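PDB 4Z9N: amino acid ABC transporter, periplasmic amino acid-binding protein from Brucella ovis, which binds glutathione in its ligand pocket and probably delivers it to an ABC transporter in the inner membrane. Local coordinates for residues 235-249 with 283-295. Sequence-based numbering, arbitrary orientation.
Sequences LLNAEEYGITQANVE and VKIIKGVGNYGEI
A capping box at the start of helix 292-299 holds residues 243-245 through Asn291 and Glu294. Asn291 is the N-cap. Its OD1 accepts from Glu294 N. Asn291 ND2 donates an almost straight bond to Ile243 O (2.8 Å, 169°). That oxygen lies in the amide plane of Asn291, but ND2 sits above the carbonyl plane of Ile243. Two bonds thus fix the rotation of the amide. Glu294 OE2 returns the cap by accepting from Asn291 N. Glu294 OE2 also accepts from Gln245 N (2.9 Å) with its syn lone pair. Two waters join Glu294 OE1 to Gln245 OE1 and Ala246 N. Residues 243-245 come directly after the Schellman motif that ends helix 222-240, with Gly242 as C-prime residue. Gln245 has CG anti to its backbone N (chi1 -173°) and an extended chain, which carries Gln245 NE2 to Lys287 O (2.9 Å) of helix 281-289. Leu235 fits as a knob among Ile285, Val289, Tyr292 and Ile295; Leu235 CD2 lies 3.5 Å from Ile285 CG2. Tyr292 N reaches Leu235 O (3.2 Å) from the carbonyl face opposite Glu239 N. Leu236 CD2 makes a CH-pi contact over one face of the Tyr292 ring, 3.8 Å from its centroid. The Tyr292 hydroxyl bonds to Asn107 O. Ile286 CD1 packs tightly on Ala238 CB (3.5 Å), while Ile286 CG2 meets Val248 CB. Glu249 OE1 and Lys287 NZ form a salt bridge.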
loop_
_atom_site.group_PDB
_atom_site.type_symbol
_atom_site.label_atom_id
_atom_site.label_comp_id
_atom_site.label_asym_id
_atom_site.label_seq_id
_atom_site.Cartn_x
_atom_site.Cartn_y
_atom_site.Cartn_z
ATOM N N LEU D 235 7.330 -6.242 -10.176
ATOM C CA LEU D 235 8.070 -7.302 -9.490
ATOM C C LEU D 235 7.122 -8.226 -8.721
ATOM O O LEU D 235 7.291 -9.455 -8.722
ATOM C CB LEU D 235 9.110 -6.712 -8.532
ATOM C CG LEU D 235 10.319 -6.050 -9.205
ATOM C CD1 LEU D 235 11.137 -5.269 -8.186
ATOM C CD2 LEU D 235 11.179 -7.100 -9.906
ATOM N N LEU D 236 6.145 -7.624 -8.039
ATOM C CA LEU D 236 5.157 -8.394 -7.280
ATOM C C LEU D 236 4.255 -9.233 -8.194
ATOM O O LEU D 236 4.054 -10.424 -7.948
ATOM C CB LEU D 236 4.302 -7.468 -6.420
ATOM C CG LEU D 236 5.045 -6.794 -5.249
ATOM C CD1 LEU D 236 4.114 -5.867 -4.441
ATOM C CD2 LEU D 236 5.709 -7.834 -4.320
ATOM N N ASN D 237 3.695 -8.607 -9.231
ATOM C CA ASN D 237 2.810 -9.329 -10.146
ATOM C C ASN D 237 3.532 -10.506 -10.806
ATOM O O ASN D 237 2.959 -11.594 -10.928
ATOM C CB ASN D 237 2.231 -8.390 -11.221
ATOM C CG ASN D 237 0.955 -7.692 -10.768
ATOM O OD1 ASN D 237 -0.132 -8.269 -10.812
ATOM N ND2 ASN D 237 1.085 -6.445 -10.322
ATOM N N ALA D 238 4.779 -10.287 -11.214
ATOM C CA ALA D 238 5.554 -11.338 -11.869
ATOM C C ALA D 238 5.718 -12.534 -10.943
ATOM O O ALA D 238 5.535 -13.680 -11.367
ATOM C CB ALA D 238 6.913 -10.818 -12.313
ATOM N N GLU D 239 6.022 -12.287 -9.673
ATOM C CA GLU D 239 6.154 -13.420 -8.760
ATOM C C GLU D 239 4.810 -14.134 -8.631
ATOM O O GLU D 239 4.744 -15.365 -8.720
ATOM C CB GLU D 239 6.660 -13.014 -7.371
ATOM C CG GLU D 239 6.906 -14.259 -6.511
ATOM C CD GLU D 239 7.209 -13.987 -5.055
ATOM O OE1 GLU D 239 6.997 -12.845 -4.575
ATOM O OE2 GLU D 239 7.683 -14.938 -4.387
ATOM N N GLU D 240 3.737 -13.368 -8.452
ATOM C CA GLU D 240 2.401 -13.960 -8.321
ATOM C C GLU D 240 2.041 -14.847 -9.527
ATOM O O GLU D 240 1.367 -15.885 -9.382
ATOM C CB GLU D 240 1.334 -12.865 -8.143
ATOM C CG GLU D 240 -0.052 -13.445 -7.824
ATOM C CD GLU D 240 -1.155 -12.393 -7.784
ATOM O OE1 GLU D 240 -0.854 -11.223 -7.481
ATOM O OE2 GLU D 240 -2.320 -12.753 -8.076
ATOM N N TYR D 241 2.511 -14.461 -10.713
ATOM C CA TYR D 241 2.180 -15.194 -11.928
ATOM C C TYR D 241 3.249 -16.229 -12.313
ATOM O O TYR D 241 3.162 -16.837 -13.369
ATOM C CB TYR D 241 1.958 -14.229 -13.100
ATOM C CG TYR D 241 0.846 -13.203 -12.923
ATOM C CD1 TYR D 241 -0.164 -13.378 -11.992
ATOM C CD2 TYR D 241 0.808 -12.061 -13.713
ATOM C CE1 TYR D 241 -1.185 -12.435 -11.853
ATOM C CE2 TYR D 241 -0.203 -11.121 -13.580
ATOM C CZ TYR D 241 -1.197 -11.312 -12.648
ATOM O OH TYR D 241 -2.201 -10.368 -12.516
ATOM N N GLY D 242 4.232 -16.449 -11.446
ATOM C CA GLY D 242 5.251 -17.460 -11.689
ATOM C C GLY D 242 6.218 -17.120 -12.815
ATOM O O GLY D 242 6.773 -18.019 -13.467
ATOM N N ILE D 243 6.417 -15.819 -13.038
ATOM C CA ILE D 243 7.341 -15.333 -14.053
ATOM C C ILE D 243 8.676 -15.041 -13.396
ATOM O O ILE D 243 8.758 -14.235 -12.457
ATOM C CB ILE D 243 6.805 -14.079 -14.772
ATOM C CG1 ILE D 243 5.450 -14.373 -15.399
ATOM C CG2 ILE D 243 7.791 -13.637 -15.872
ATOM C CD1 ILE D 243 4.673 -13.128 -15.729
ATOM N N THR D 244 9.713 -15.695 -13.896
ATOM C CA THR D 244 11.035 -15.632 -13.293
ATOM C C THR D 244 12.065 -15.143 -14.302
ATOM O O THR D 244 11.793 -15.071 -15.503
ATOM C CB THR D 244 11.469 -17.012 -12.757
ATOM O OG1 THR D 244 11.611 -17.926 -13.851
ATOM C CG2 THR D 244 10.430 -17.562 -11.787
ATOM N N GLN D 245 13.255 -14.821 -13.813
ATOM C CA GLN D 245 14.354 -14.416 -14.684
ATOM C C GLN D 245 14.618 -15.476 -15.749
ATOM O O GLN D 245 14.881 -15.157 -16.912
ATOM C CB GLN D 245 15.614 -14.170 -13.860
ATOM C CG GLN D 245 16.785 -13.581 -14.631
ATOM C CD GLN D 245 17.944 -13.226 -13.717
ATOM O OE1 GLN D 245 18.309 -14.005 -12.835
ATOM N NE2 GLN D 245 18.523 -12.042 -13.915
ATOM N N ALA D 246 14.530 -16.739 -15.346
ATOM C CA ALA D 246 14.863 -17.847 -16.236
ATOM C C ALA D 246 13.781 -18.129 -17.273
ATOM O O ALA D 246 14.083 -18.601 -18.374
ATOM C CB ALA D 246 15.143 -19.101 -15.421
ATOM N N ASN D 247 12.521 -17.846 -16.948
ATOM C CA ASN D 247 11.461 -18.273 -17.862
ATOM C C ASN D 247 10.722 -17.135 -18.557
ATOM O O ASN D 247 9.837 -17.388 -19.366
ATOM C CB ASN D 247 10.453 -19.177 -17.134
ATOM C CG ASN D 247 9.536 -18.428 -16.156
ATOM O OD1 ASN D 247 9.438 -17.196 -16.153
ATOM N ND2 ASN D 247 8.839 -19.200 -15.320
ATOM N N VAL D 248 11.069 -15.891 -18.238
ATOM C CA VAL D 248 10.290 -14.763 -18.754
ATOM C C VAL D 248 10.278 -14.700 -20.293
ATOM O O VAL D 248 9.278 -14.302 -20.893
ATOM C CB VAL D 248 10.785 -13.433 -18.155
ATOM C CG1 VAL D 248 12.228 -13.158 -18.543
ATOM C CG2 VAL D 248 9.870 -12.295 -18.580
ATOM N N GLU D 249 11.365 -15.097 -20.943
ATOM C CA GLU D 249 11.372 -15.045 -22.399
ATOM C C GLU D 249 10.353 -16.036 -22.942
ATOM O O GLU D 249 9.663 -15.746 -23.911
ATOM C CB GLU D 249 12.764 -15.328 -22.968
ATOM C CG GLU D 249 12.847 -15.220 -24.497
ATOM C CD GLU D 249 12.666 -13.799 -25.016
ATOM O OE1 GLU D 249 12.834 -12.845 -24.228
ATOM O OE2 GLU D 249 12.373 -13.644 -26.222
ATOM N N VAL D 283 9.425 -7.304 -19.050
ATOM C CA VAL D 283 10.407 -8.300 -19.491
ATOM C C VAL D 283 11.813 -7.784 -19.170
ATOM O O VAL D 283 12.662 -8.536 -18.689
ATOM C CB VAL D 283 10.273 -8.639 -20.994
ATOM C CG1 VAL D 283 11.260 -9.749 -21.379
ATOM C CG2 VAL D 283 8.845 -9.056 -21.332
ATOM N N LYS D 284 12.045 -6.494 -19.402
ATOM C CA LYS D 284 13.339 -5.902 -19.070
ATOM C C LYS D 284 13.647 -6.002 -17.580
ATOM O O LYS D 284 14.782 -6.334 -17.215
ATOM C CB LYS D 284 13.415 -4.436 -19.503
ATOM C CG LYS D 284 13.269 -4.195 -20.989
ATOM C CD LYS D 284 13.420 -2.701 -21.289
ATOM C CE LYS D 284 13.305 -2.395 -22.777
ATOM N NZ LYS D 284 13.971 -3.421 -23.620
ATOM N N ILE D 285 12.652 -5.715 -16.730
ATOM C CA ILE D 285 12.839 -5.816 -15.288
ATOM C C ILE D 285 13.204 -7.250 -14.892
ATOM O O ILE D 285 14.210 -7.484 -14.220
ATOM C CB ILE D 285 11.589 -5.342 -14.485
ATOM C CG1 ILE D 285 11.281 -3.855 -14.734
ATOM C CG2 ILE D 285 11.804 -5.604 -13.028
ATOM C CD1 ILE D 285 9.937 -3.374 -14.143
ATOM N N ILE D 286 12.377 -8.211 -15.287
ATOM C CA ILE D 286 12.568 -9.582 -14.837
ATOM C C ILE D 286 13.875 -10.188 -15.389
ATOM O O ILE D 286 14.575 -10.933 -14.692
ATOM C CB ILE D 286 11.345 -10.440 -15.214
ATOM C CG1 ILE D 286 10.080 -9.840 -14.601
ATOM C CG2 ILE D 286 11.511 -11.849 -14.705
ATOM C CD1 ILE D 286 10.122 -9.724 -13.065
ATOM N N LYS D 287 14.216 -9.863 -16.629
ATOM C CA LYS D 287 15.505 -10.280 -17.171
ATOM C C LYS D 287 16.664 -9.703 -16.363
ATOM O O LYS D 287 17.678 -10.376 -16.140
ATOM C CB LYS D 287 15.629 -9.861 -18.635
ATOM C CG LYS D 287 14.720 -10.649 -19.562
ATOM C CD LYS D 287 15.356 -10.889 -20.900
ATOM C CE LYS D 287 14.433 -11.724 -21.784
ATOM N NZ LYS D 287 14.659 -11.486 -23.243
ATOM N N GLY D 288 16.501 -8.461 -15.916
ATOM C CA GLY D 288 17.557 -7.767 -15.202
ATOM C C GLY D 288 17.807 -8.256 -13.786
ATOM O O GLY D 288 18.960 -8.379 -13.366
ATOM N N VAL D 289 16.737 -8.534 -13.043
ATOM C CA VAL D 289 16.869 -8.821 -11.612
ATOM C C VAL D 289 15.980 -9.980 -11.135
ATOM O O VAL D 289 16.076 -10.391 -9.979
ATOM C CB VAL D 289 16.565 -7.555 -10.771
ATOM C CG1 VAL D 289 17.616 -6.445 -11.037
ATOM C CG2 VAL D 289 15.152 -7.059 -11.048
ATOM N N GLY D 290 15.132 -10.510 -12.010
ATOM C CA GLY D 290 14.179 -11.537 -11.615
ATOM C C GLY D 290 12.980 -10.938 -10.893
ATOM O O GLY D 290 12.870 -9.715 -10.791
ATOM N N ASN D 291 12.077 -11.777 -10.380
ATOM C CA ASN D 291 10.882 -11.234 -9.715
ATOM C C ASN D 291 11.145 -10.919 -8.233
ATOM O O ASN D 291 12.254 -11.135 -7.727
ATOM C CB ASN D 291 9.670 -12.185 -9.869
ATOM C CG ASN D 291 9.819 -13.508 -9.104
ATOM O OD1 ASN D 291 10.242 -13.549 -7.945
ATOM N ND2 ASN D 291 9.421 -14.601 -9.753
ATOM N N TYR D 292 10.122 -10.423 -7.543
ATOM C CA TYR D 292 10.264 -10.027 -6.139
ATOM C C TYR D 292 10.825 -11.159 -5.268
ATOM O O TYR D 292 11.696 -10.937 -4.436
ATOM C CB TYR D 292 8.918 -9.579 -5.565
ATOM C CG TYR D 292 9.021 -9.127 -4.129
ATOM C CD1 TYR D 292 9.359 -7.812 -3.817
ATOM C CD2 TYR D 292 8.782 -10.005 -3.081
ATOM C CE1 TYR D 292 9.453 -7.387 -2.502
ATOM C CE2 TYR D 292 8.888 -9.588 -1.754
ATOM C CZ TYR D 292 9.217 -8.282 -1.477
ATOM O OH TYR D 292 9.305 -7.884 -0.157
ATOM N N GLY D 293 10.298 -12.369 -5.455
ATOM C CA GLY D 293 10.714 -13.496 -4.639
ATOM C C GLY D 293 12.160 -13.855 -4.889
ATOM O O GLY D 293 12.891 -14.259 -3.978
ATOM N N GLU D 294 12.576 -13.721 -6.147
ATOM C CA GLU D 294 13.953 -14.003 -6.497
ATOM C C GLU D 294 14.908 -12.989 -5.867
ATOM O O GLU D 294 15.992 -13.367 -5.415
ATOM C CB GLU D 294 14.121 -14.035 -8.010
ATOM C CG GLU D 294 13.310 -15.138 -8.690
ATOM C CD GLU D 294 13.661 -15.259 -10.147
ATOM O OE1 GLU D 294 14.587 -16.050 -10.477
ATOM O OE2 GLU D 294 13.027 -14.561 -10.965
ATOM N N ILE D 295 14.498 -11.721 -5.820
ATOM C CA ILE D 295 15.293 -10.681 -5.176
ATOM C C ILE D 295 15.379 -10.964 -3.685
ATOM O O ILE D 295 16.450 -10.850 -3.084
ATOM C CB ILE D 295 14.700 -9.277 -5.437
ATOM C CG1 ILE D 295 14.786 -8.928 -6.926
ATOM C CG2 ILE D 295 15.410 -8.216 -4.604
ATOM C CD1 ILE D 295 14.005 -7.665 -7.285
HETATM O O HOH W 1 17.186 -14.956 -10.577
HETATM O O HOH W 2 15.168 -17.583 -12.583
#